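Local coordinates for mutual gliding-motility protein MglA (Myxococcus xanthus DK 1622, PDB 6H17) that binds and hydrolyses GTP as an intracellular switch that coordinates social and adventurous gliding motility and controls the direction and speed of movement, at residues A[17-21]-A[116-120]; A[105-110]-A[143-149]; A[132-138]-A[158-163]. All blocks are in the same frame, centred on the assembly; numbering follows the deposited sequence. Where two conformers were deposited one is given.

Interaction 1 of 3, residues A[17-21]-A[116-120]; sequences YYGPG and SLENL
The Y18 ring receives L120 over one face and two oxygens of the helix at its rim. L120 CD1 sits almost above the ring centre, 3.9 Å from the centroid and 8° off the normal, a CH-pi contact, while L120 CB approaches Y18 CE2 to 3.6 Å. Near the ring plane lie S116 O, 3.5 Å from Y18 CE2, and N119 OD1. The phenol OH of Y18 donates to N119 OD1 at 2.6 Å, from 46° out of the amide plane, so the bond does not follow a lone pair; the ring and amide planes are only modestly inclined. Each oxygen of this short bond has a second partner, R89 from helix 86-93 for N119 OD1 and N123, one turn on in helix 110-125, for the Y18 hydroxyl. Segment 17-21 is the passage from strand 10-18 into the P-loop, and G19 and P20 open the predicted GTP-binding sequence that leads to K25. Against this loop S116 carries its hydroxyl anti to the backbone N (chi1 -177°), laying OG 3.2 Å from G19 C. That is packing: the nearby P20 N has no hydrogen to share. P20 CD completes the contact, 3.9 Å from S116 CB, with R109 touching the same proline.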
loop_
_atom_site.group_PDB
_atom_site.type_symbol
_atom_site.label_atom_id
_atom_site.label_comp_id
_atom_site.label_asym_id
_atom_site.label_seq_id
_atom_site.Cartn_x
_atom_site.Cartn_y
_atom_site.Cartn_z
ATOM N N TYR A 17 -1.240 1.875 0.705
ATOM C CA TYR A 17 0.178 2.093 0.435
ATOM C C TYR A 17 0.689 3.140 1.415
ATOM O O TYR A 17 0.173 4.273 1.461
ATOM C CB TYR A 17 0.351 2.541 -1.019
ATOM C CG TYR A 17 0.300 1.410 -2.026
ATOM C CD1 TYR A 17 1.415 1.035 -2.737
ATOM C CD2 TYR A 17 -0.881 0.710 -2.266
ATOM C CE1 TYR A 17 1.382 0.005 -3.654
ATOM C CE2 TYR A 17 -0.919 -0.315 -3.185
ATOM C CZ TYR A 17 0.216 -0.668 -3.866
ATOM O OH TYR A 17 0.137 -1.715 -4.759
ATOM N N TYR A 18 1.707 2.766 2.174
ATOM C CA TYR A 18 2.251 3.563 3.263
ATOM C C TYR A 18 3.728 3.789 3.004
ATOM O O TYR A 18 4.336 3.088 2.194
ATOM C CB TYR A 18 2.087 2.786 4.577
ATOM C CG TYR A 18 1.807 3.576 5.830
ATOM C CD1 TYR A 18 0.520 3.924 6.172
ATOM C CD2 TYR A 18 2.824 3.919 6.693
ATOM C CE1 TYR A 18 0.251 4.604 7.322
ATOM C CE2 TYR A 18 2.574 4.617 7.864
ATOM C CZ TYR A 18 1.269 4.957 8.169
ATOM O OH TYR A 18 0.941 5.616 9.338
ATOM N N GLY A 19 4.327 4.757 3.695
ATOM C CA GLY A 19 5.740 5.026 3.559
ATOM C C GLY A 19 6.025 6.504 3.677
ATOM O O GLY A 19 5.116 7.327 3.690
ATOM N N PRO A 20 7.294 6.872 3.735
ATOM C CA PRO A 20 7.662 8.259 4.061
ATOM C C PRO A 20 7.383 9.213 2.906
ATOM O O PRO A 20 7.027 8.824 1.795
ATOM C CB PRO A 20 9.153 8.143 4.393
ATOM C CG PRO A 20 9.609 6.979 3.602
ATOM C CD PRO A 20 8.469 5.989 3.634
ATOM N N GLY A 21 7.549 10.501 3.178
ATOM C CA GLY A 21 7.320 11.496 2.147
ATOM C C GLY A 21 8.088 11.201 0.890
ATOM O O GLY A 21 9.257 10.806 0.941
ATOM N N SER A 116 8.661 5.944 9.438
ATOM C CA SER A 116 7.366 5.647 8.846
ATOM C C SER A 116 6.911 4.221 9.138
ATOM O O SER A 116 5.723 3.991 9.362
ATOM C CB SER A 116 7.412 5.914 7.344
ATOM O OG SER A 116 6.160 5.692 6.743
ATOM N N LEU A 117 7.833 3.258 9.121
ATOM C CA LEU A 117 7.464 1.870 9.406
ATOM C C LEU A 117 7.017 1.716 10.856
ATOM O O LEU A 117 6.049 0.999 11.145
ATOM C CB LEU A 117 8.647 0.955 9.072
ATOM C CG LEU A 117 8.463 -0.531 9.345
ATOM C CD1 LEU A 117 7.249 -1.059 8.599
ATOM C CD2 LEU A 117 9.747 -1.270 8.941
ATOM N N GLU A 118 7.692 2.389 11.782
ATOM C CA GLU A 118 7.244 2.368 13.169
ATOM C C GLU A 118 5.893 3.063 13.320
ATOM O O GLU A 118 5.021 2.597 14.073
ATOM C CB GLU A 118 8.302 2.992 14.076
ATOM C CG GLU A 118 7.865 3.073 15.525
ATOM C CD GLU A 118 7.730 1.726 16.213
ATOM O OE1 GLU A 118 7.340 1.731 17.405
ATOM O OE2 GLU A 118 7.986 0.665 15.597
ATOM N N ASN A 119 5.699 4.177 12.613
ATOM C CA ASN A 119 4.420 4.871 12.621
ATOM C C ASN A 119 3.297 3.983 12.110
ATOM O O ASN A 119 2.183 4.024 12.651
ATOM C CB ASN A 119 4.572 6.136 11.771
ATOM C CG ASN A 119 3.321 6.958 11.690
ATOM O OD1 ASN A 119 2.732 7.083 10.612
ATOM N ND2 ASN A 119 2.923 7.559 12.799
ATOM N N LEU A 120 3.558 3.182 11.068
ATOM C CA LEU A 120 2.572 2.208 10.604
ATOM C C LEU A 120 2.205 1.235 11.719
ATOM O O LEU A 120 1.024 0.966 11.964
ATOM C CB LEU A 120 3.124 1.436 9.404
ATOM C CG LEU A 120 2.270 0.284 8.864
ATOM C CD1 LEU A 120 0.894 0.747 8.417
ATOM C CD2 LEU A 120 3.030 -0.419 7.730
#

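Interaction 2 of 3, residues A[105-110]-A[143-149]; sequences SQIERM and RDLPNAV. With GSP (5'-guanosine-diphosphate-monothiophosphate), chain C; SO4 (sulfate ion), chain D.
N147 holds its amide group between its own backbone N and carbonyl carbon (chi1 53°), which directs ND2 at Q106, whose OE1 accepts from N147 ND2 at 3.1 Å. In one of its two conformers E108, bent at chi2, brings its carboxylate back so that E108 OE1 also accepts from N147 ND2, at 2.8 Å. Both acceptors lie close to the N147 amide plane, whereas the Q106 amide stands nearly perpendicular to it (88°). The Q106 bond, reinforced by E108 when it takes this conformer, probably restrains the N147 amide. The backbones are joined by a single beta bridge: V149 N donates to S105 O at 2.8 Å with an almost straight N-H...O angle of 171°, and I107 N donates to N147 O at 2.9 Å. The two loops follow parallel strands 98-104 and 136-141 of the Ras-like GTPase sheet, and the second begins within the guanine-specificity NKxD motif (N141 to D144). D144, its last residue, takes N1 and N2 of the bound nucleotide's guanine through its two carboxylate oxygens, and L145 places CD2 beside N2 while CD1 packs on the Q106 chain. R143 grips V149 O end-on with NH1 and NH2; NH1 adds a weak bond to S105 OG, a hydroxyl that also bonds N141 O. I107 CB and V149 CG2 meet at 3.7 Å.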
loop_
_atom_site.group_PDB
_atom_site.type_symbol
_atom_site.label_atom_id
_atom_site.label_comp_id
_atom_site.label_asym_id
_atom_site.label_seq_id
_atom_site.Cartn_x
_atom_site.Cartn_y
_atom_site.Cartn_z
ATOM N N SER A 105 14.644 3.655 -1.291
ATOM C CA SER A 105 15.942 3.010 -1.111
ATOM C C SER A 105 17.092 3.996 -0.933
ATOM O O SER A 105 18.201 3.566 -0.581
ATOM C CB SER A 105 16.281 2.121 -2.315
ATOM O OG SER A 105 15.426 0.987 -2.387
ATOM N N GLN A 106 16.908 5.282 -1.213
ATOM C CA GLN A 106 18.014 6.227 -1.071
ATOM C C GLN A 106 18.552 6.211 0.359
ATOM O O GLN A 106 17.798 6.274 1.333
ATOM C CB GLN A 106 17.558 7.641 -1.403
ATOM C CG GLN A 106 17.141 7.828 -2.828
ATOM C CD GLN A 106 16.659 9.227 -3.086
ATOM O OE1 GLN A 106 17.416 10.084 -3.555
ATOM N NE2 GLN A 106 15.413 9.488 -2.756
ATOM N N ILE A 107 19.879 6.188 0.488
ATOM C CA ILE A 107 20.501 6.045 1.804
ATOM C C ILE A 107 20.113 7.192 2.727
ATOM O O ILE A 107 19.888 6.982 3.930
ATOM C CB ILE A 107 22.019 5.851 1.638
ATOM C CG1 ILE A 107 22.651 5.357 2.950
ATOM C CG2 ILE A 107 22.697 7.131 1.126
ATOM C CD1 ILE A 107 24.012 4.735 2.735
ATOM N N GLU A 108 19.955 8.397 2.177
ATOM C CA GLU A 108 19.578 9.559 2.976
ATOM C C GLU A 108 18.200 9.421 3.607
ATOM O O GLU A 108 17.910 10.100 4.601
ATOM C CB GLU A 108 19.612 10.811 2.087
ATOM C CG GLU A 108 20.997 11.172 1.552
ATOM C CD GLU A 108 21.328 10.535 0.202
ATOM O OE1 GLU A 108 20.641 9.586 -0.239
ATOM O OE2 GLU A 108 22.301 11.000 -0.431
ATOM N N ARG A 109 17.355 8.559 3.060
ATOM C CA ARG A 109 15.982 8.409 3.510
ATOM C C ARG A 109 15.779 7.197 4.400
ATOM O O ARG A 109 14.638 6.882 4.738
ATOM C CB ARG A 109 15.037 8.351 2.310
ATOM C CG ARG A 109 15.032 9.647 1.499
ATOM C CD ARG A 109 14.473 10.808 2.292
ATOM N NE ARG A 109 13.018 10.736 2.412
ATOM C CZ ARG A 109 12.286 11.436 3.277
ATOM N NH1 ARG A 109 12.850 12.256 4.162
ATOM N NH2 ARG A 109 10.978 11.320 3.275
ATOM N N MET A 110 16.844 6.524 4.818
ATOM C CA MET A 110 16.661 5.350 5.666
ATOM C C MET A 110 16.009 5.706 6.991
ATOM O O MET A 110 15.147 4.966 7.471
ATOM C CB MET A 110 17.979 4.604 5.886
ATOM C CG MET A 110 17.814 3.352 6.773
ATOM S SD MET A 110 16.591 2.161 6.144
ATOM C CE MET A 110 17.547 1.282 4.911
ATOM N N ARG A 143 15.155 1.659 -6.933
ATOM C CA ARG A 143 16.348 0.850 -7.151
ATOM C C ARG A 143 17.244 1.411 -8.240
ATOM O O ARG A 143 18.403 1.000 -8.334
ATOM C CB ARG A 143 15.985 -0.595 -7.516
ATOM C CG ARG A 143 15.146 -1.336 -6.488
ATOM C CD ARG A 143 15.732 -1.306 -5.095
ATOM N NE ARG A 143 17.132 -1.710 -5.111
ATOM C CZ ARG A 143 18.008 -1.435 -4.156
ATOM N NH1 ARG A 143 17.630 -0.802 -3.067
ATOM N NH2 ARG A 143 19.266 -1.833 -4.273
ATOM N N ASP A 144 16.744 2.344 -9.048
ATOM C CA ASP A 144 17.494 2.925 -10.147
ATOM C C ASP A 144 18.507 3.963 -9.700
ATOM O O ASP A 144 19.368 4.349 -10.498
ATOM C CB ASP A 144 16.518 3.594 -11.131
ATOM C CG ASP A 144 15.696 4.690 -10.485
ATOM O OD1 ASP A 144 15.733 5.835 -10.980
ATOM O OD2 ASP A 144 15.012 4.423 -9.476
ATOM N N LEU A 145 18.439 4.432 -8.464
ATOM C CA LEU A 145 19.242 5.577 -8.068
ATOM C C LEU A 145 20.630 5.142 -7.577
ATOM O O LEU A 145 20.763 4.102 -6.922
ATOM C CB LEU A 145 18.526 6.392 -6.997
ATOM C CG LEU A 145 17.279 7.107 -7.518
ATOM C CD1 LEU A 145 16.597 7.884 -6.415
ATOM C CD2 LEU A 145 17.648 8.026 -8.679
ATOM N N PRO A 146 21.659 5.923 -7.863
ATOM C CA PRO A 146 23.019 5.512 -7.478
ATOM C C PRO A 146 23.232 5.508 -5.980
ATOM O O PRO A 146 24.148 4.813 -5.506
ATOM C CB PRO A 146 23.913 6.539 -8.183
ATOM C CG PRO A 146 23.036 7.728 -8.405
ATOM C CD PRO A 146 21.634 7.190 -8.615
ATOM N N ASN A 147 22.437 6.261 -5.237
ATOM C CA ASN A 147 22.514 6.313 -3.785
ATOM C C ASN A 147 21.572 5.309 -3.116
ATOM O O ASN A 147 21.363 5.401 -1.899
ATOM C CB ASN A 147 22.257 7.749 -3.289
ATOM C CG ASN A 147 20.948 8.366 -3.831
ATOM O OD1 ASN A 147 20.563 8.143 -4.977
ATOM N ND2 ASN A 147 20.309 9.203 -3.017
ATOM N N ALA A 148 21.026 4.349 -3.855
ATOM C CA ALA A 148 20.202 3.306 -3.262
ATOM C C ALA A 148 21.044 2.378 -2.400
ATOM O O ALA A 148 22.137 1.956 -2.792
ATOM C CB ALA A 148 19.515 2.494 -4.358
ATOM N N VAL A 149 20.512 2.049 -1.225
ATOM C CA VAL A 149 21.098 1.035 -0.345
ATOM C C VAL A 149 20.980 -0.333 -1.006
ATOM O O VAL A 149 20.103 -0.572 -1.832
ATOM C CB VAL A 149 20.303 1.119 0.979
ATOM C CG1 VAL A 149 20.605 -0.031 1.922
ATOM C CG2 VAL A 149 20.592 2.461 1.663
HETATM P PG GSP C . 3.692 11.799 -0.536
HETATM O O3B GSP C . 4.707 11.056 -1.612
HETATM S S1G GSP C . 4.533 13.411 -0.075
HETATM O O2G GSP C . 2.341 11.929 -1.269
HETATM O O3G GSP C . 3.554 10.816 0.631
HETATM P PB GSP C . 4.540 9.762 -2.511
HETATM O O1B GSP C . 5.031 8.564 -1.789
HETATM O O2B GSP C . 3.166 9.677 -3.060
HETATM P PA GSP C . 5.386 10.163 -5.251
HETATM O O1A GSP C . 4.891 8.893 -5.760
HETATM O O2A GSP C . 4.638 11.380 -5.583
HETATM O O3A GSP C . 5.604 10.084 -3.678
HETATM O "O5'" GSP C . 6.905 10.267 -5.730
HETATM C "C5'" GSP C . 7.706 11.371 -5.340
HETATM C "C4'" GSP C . 8.802 11.619 -6.369
HETATM O "O4'" GSP C . 9.664 10.466 -6.441
HETATM C "C3'" GSP C . 8.246 11.825 -7.754
HETATM O "O3'" GSP C . 9.003 12.820 -8.425
HETATM C "C2'" GSP C . 8.423 10.486 -8.467
HETATM O "O2'" GSP C . 8.550 10.552 -9.857
HETATM C "C1'" GSP C . 9.708 10.001 -7.780
HETATM N N9 GSP C . 9.880 8.554 -7.783
HETATM C C8 GSP C . 8.964 7.643 -7.358
HETATM N N7 GSP C . 9.460 6.398 -7.509
HETATM C C5 GSP C . 10.717 6.531 -8.039
HETATM C C6 GSP C . 11.687 5.605 -8.419
HETATM O O6 GSP C . 11.579 4.359 -8.317
HETATM N N1 GSP C . 12.833 6.119 -8.939
HETATM C C2 GSP C . 13.053 7.467 -9.072
HETATM N N2 GSP C . 14.204 7.881 -9.573
HETATM N N3 GSP C . 12.124 8.384 -8.718
HETATM C C4 GSP C . 10.981 7.882 -8.217
HETATM S S SO4 D . 9.469 14.053 5.442
HETATM O O1 SO4 D . 9.014 13.208 4.338
HETATM O O2 SO4 D . 8.722 13.700 6.653
HETATM O O3 SO4 D . 10.890 13.857 5.717
HETATM O O4 SO4 D . 9.182 15.443 5.089
#

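Interaction 3 of 3, residues A[132-138]-A[158-163]; sequences NKIPYVI and LNHRNI
I163 lies at about a right angle to both Y136 and I138, and its CD1 is the point where the three side chains converge. This methyl stands over one face of the Y136 ring, 4.0 Å from the centroid and 25° off the normal, displaced toward the rim near CE2: a CH-pi contact. It also meets I138 CG2 at 3.7 Å. The position follows from the I163 torsion, with CG1 between the backbone N and the carbonyl carbon, which sends the ethyl branch toward the strand. Farther along, I138 crosses L158 at about a right angle, where I138 CD1 lies 3.8 Å from L158 CB, and slides antiparallel past N159. N159 clasps the residue after its turn: OD1 accepts from I163 N in the carbonyl plane, on a lone pair, and ND2 donates to I163 O. One water, near the plane of the Y136 ring, bonds the Y136 hydroxyl and donates to L158 O at 2.7 Å, joining the ring's polar end to the helix end. At the exposed edge R161 and N132 cross with guanidinium and amide planes 77° apart; R161 NE makes a weak bond to N132 OD1 at 2.6 Å, its N-H...O angle only 121°. The whole belongs to the beta-alpha-beta crossover of the Ras-like fold, in which helix 151-158 turns back through residues 159-163 toward strand 165-167, parallel neighbour of strand 136-141.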
loop_
_atom_site.group_PDB
_atom_site.type_symbol
_atom_site.label_atom_id
_atom_site.label_comp_id
_atom_site.label_asym_id
_atom_site.label_seq_id
_atom_site.Cartn_x
_atom_site.Cartn_y
_atom_site.Cartn_z
ATOM N N ASN A 132 1.928 -7.444 12.570
ATOM C CA ASN A 132 2.494 -8.779 12.453
ATOM C C ASN A 132 1.513 -9.787 11.873
ATOM O O ASN A 132 1.941 -10.839 11.390
ATOM C CB ASN A 132 2.915 -9.298 13.830
ATOM C CG ASN A 132 4.080 -8.540 14.405
ATOM O OD1 ASN A 132 4.828 -7.890 13.679
ATOM N ND2 ASN A 132 4.253 -8.628 15.720
ATOM N N LYS A 133 0.219 -9.504 11.930
ATOM C CA LYS A 133 -0.805 -10.439 11.498
ATOM C C LYS A 133 -1.442 -10.090 10.165
ATOM O O LYS A 133 -1.899 -10.988 9.455
ATOM C CB LYS A 133 -1.915 -10.492 12.551
ATOM C CG LYS A 133 -1.450 -11.009 13.893
ATOM C CD LYS A 133 -2.644 -11.266 14.792
ATOM C CE LYS A 133 -2.527 -10.547 16.123
ATOM N NZ LYS A 133 -2.254 -11.504 17.229
ATOM N N ILE A 134 -1.475 -8.815 9.806
ATOM C CA ILE A 134 -2.224 -8.334 8.647
ATOM C C ILE A 134 -1.486 -8.693 7.360
ATOM O O ILE A 134 -0.247 -8.755 7.343
ATOM C CB ILE A 134 -2.461 -6.818 8.788
ATOM C CG1 ILE A 134 -3.557 -6.312 7.852
ATOM C CG2 ILE A 134 -1.189 -6.058 8.537
ATOM C CD1 ILE A 134 -3.862 -4.825 8.034
ATOM N N PRO A 135 -2.195 -8.944 6.262
ATOM C CA PRO A 135 -1.527 -9.027 4.954
ATOM C C PRO A 135 -0.647 -7.810 4.715
ATOM O O PRO A 135 -1.105 -6.665 4.812
ATOM C CB PRO A 135 -2.702 -9.079 3.979
ATOM C CG PRO A 135 -3.751 -9.828 4.776
ATOM C CD PRO A 135 -3.636 -9.263 6.154
ATOM N N TYR A 136 0.627 -8.058 4.398
ATOM C CA TYR A 136 1.638 -7.004 4.417
ATOM C C TYR A 136 2.789 -7.388 3.508
ATOM O O TYR A 136 3.346 -8.480 3.624
ATOM C CB TYR A 136 2.114 -6.796 5.863
ATOM C CG TYR A 136 3.349 -5.942 6.014
ATOM C CD1 TYR A 136 3.489 -4.772 5.305
ATOM C CD2 TYR A 136 4.378 -6.313 6.874
ATOM C CE1 TYR A 136 4.622 -3.993 5.412
ATOM C CE2 TYR A 136 5.522 -5.528 7.003
ATOM C CZ TYR A 136 5.626 -4.372 6.258
ATOM O OH TYR A 136 6.738 -3.554 6.334
ATOM N N VAL A 137 3.142 -6.484 2.605
ATOM C CA VAL A 137 4.246 -6.650 1.665
ATOM C C VAL A 137 5.078 -5.387 1.712
ATOM O O VAL A 137 4.538 -4.286 1.873
ATOM C CB VAL A 137 3.722 -6.901 0.240
ATOM C CG1 VAL A 137 4.848 -6.936 -0.792
ATOM C CG2 VAL A 137 2.885 -8.192 0.204
ATOM N N ILE A 138 6.382 -5.533 1.577
ATOM C CA ILE A 138 7.296 -4.393 1.551
ATOM C C ILE A 138 7.919 -4.252 0.167
ATOM O O ILE A 138 8.303 -5.247 -0.471
ATOM C CB ILE A 138 8.367 -4.471 2.662
ATOM C CG1 ILE A 138 9.134 -3.135 2.735
ATOM C CG2 ILE A 138 9.304 -5.636 2.478
ATOM C CD1 ILE A 138 9.832 -2.911 4.094
ATOM N N LEU A 158 14.759 -3.269 7.419
ATOM C CA LEU A 158 13.325 -3.020 7.373
ATOM C C LEU A 158 12.457 -4.267 7.318
ATOM O O LEU A 158 11.230 -4.125 7.384
ATOM C CB LEU A 158 12.969 -2.149 6.154
ATOM C CG LEU A 158 13.619 -0.772 6.114
ATOM C CD1 LEU A 158 13.414 -0.132 4.741
ATOM C CD2 LEU A 158 13.113 0.148 7.209
ATOM N N ASN A 159 13.022 -5.458 7.161
ATOM C CA ASN A 159 12.221 -6.667 6.975
ATOM C C ASN A 159 12.721 -7.778 7.884
ATOM O O ASN A 159 13.174 -8.827 7.441
ATOM C CB ASN A 159 12.220 -7.130 5.520
ATOM C CG ASN A 159 11.183 -8.196 5.252
ATOM O OD1 ASN A 159 10.350 -8.508 6.108
ATOM N ND2 ASN A 159 11.222 -8.760 4.060
ATOM N N HIS A 160 12.591 -7.554 9.188
ATOM C CA HIS A 160 13.126 -8.495 10.161
ATOM C C HIS A 160 12.351 -9.805 10.182
ATOM O O HIS A 160 12.911 -10.842 10.564
ATOM C CB HIS A 160 13.111 -7.849 11.549
ATOM C CG HIS A 160 13.978 -6.630 11.657
ATOM N ND1 HIS A 160 13.924 -5.769 12.733
ATOM C CD2 HIS A 160 14.920 -6.131 10.822
ATOM C CE1 HIS A 160 14.797 -4.793 12.555
ATOM N NE2 HIS A 160 15.417 -4.990 11.406
ATOM N N ARG A 161 11.079 -9.786 9.790
ATOM C CA ARG A 161 10.235 -10.971 9.808
ATOM C C ARG A 161 10.157 -11.685 8.463
ATOM O O ARG A 161 9.362 -12.622 8.319
ATOM C CB ARG A 161 8.818 -10.612 10.253
ATOM C CG ARG A 161 8.673 -10.175 11.700
ATOM C CD ARG A 161 7.197 -10.130 12.107
ATOM N NE ARG A 161 6.621 -8.783 12.099
ATOM C CZ ARG A 161 6.206 -8.133 11.011
ATOM N NH1 ARG A 161 6.313 -8.680 9.808
ATOM N NH2 ARG A 161 5.691 -6.918 11.125
ATOM N N ASN A 162 10.937 -11.250 7.475
ATOM C CA ASN A 162 10.986 -11.885 6.156
ATOM C C ASN A 162 9.597 -12.084 5.556
ATOM O O ASN A 162 9.240 -13.149 5.048
ATOM C CB ASN A 162 11.801 -13.177 6.189
ATOM C CG ASN A 162 13.288 -12.912 6.358
ATOM O OD1 ASN A 162 13.952 -12.431 5.438
ATOM N ND2 ASN A 162 13.813 -13.210 7.540
ATOM N N ILE A 163 8.814 -11.017 5.582
ATOM C CA ILE A 163 7.575 -10.992 4.819
ATOM C C ILE A 163 7.890 -10.720 3.352
ATOM O O ILE A 163 9.046 -10.402 3.007
ATOM C CB ILE A 163 6.542 -10.045 5.446
ATOM C CG1 ILE A 163 7.116 -8.672 5.720
ATOM C CG2 ILE A 163 6.038 -10.608 6.789
ATOM C CD1 ILE A 163 7.116 -7.793 4.544
HETATM O O HOH W 1 8.660 -4.657 8.008
#

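From the N terminus, strand 10-18 runs into the P-loop, and interaction 1 closes a loop of 94 intervening residues by bringing helix 110-125 against that exit. Before this loop ends, segment 105-110 has opened interaction 2, which closes at 143-149; the two therefore cross. They also touch, through a probable hydrogen bond from R109 NH2 to G21 O. Interaction 3 starts at 132-138, after interaction 1 is complete but within interaction 2, and closes beyond it at 158-163, so interactions 2 and 3 cross while 1 and 3 stand in series. L117 packs on Y136 and L158, linking helix 110-125 to interaction 3, and M110 meets L158.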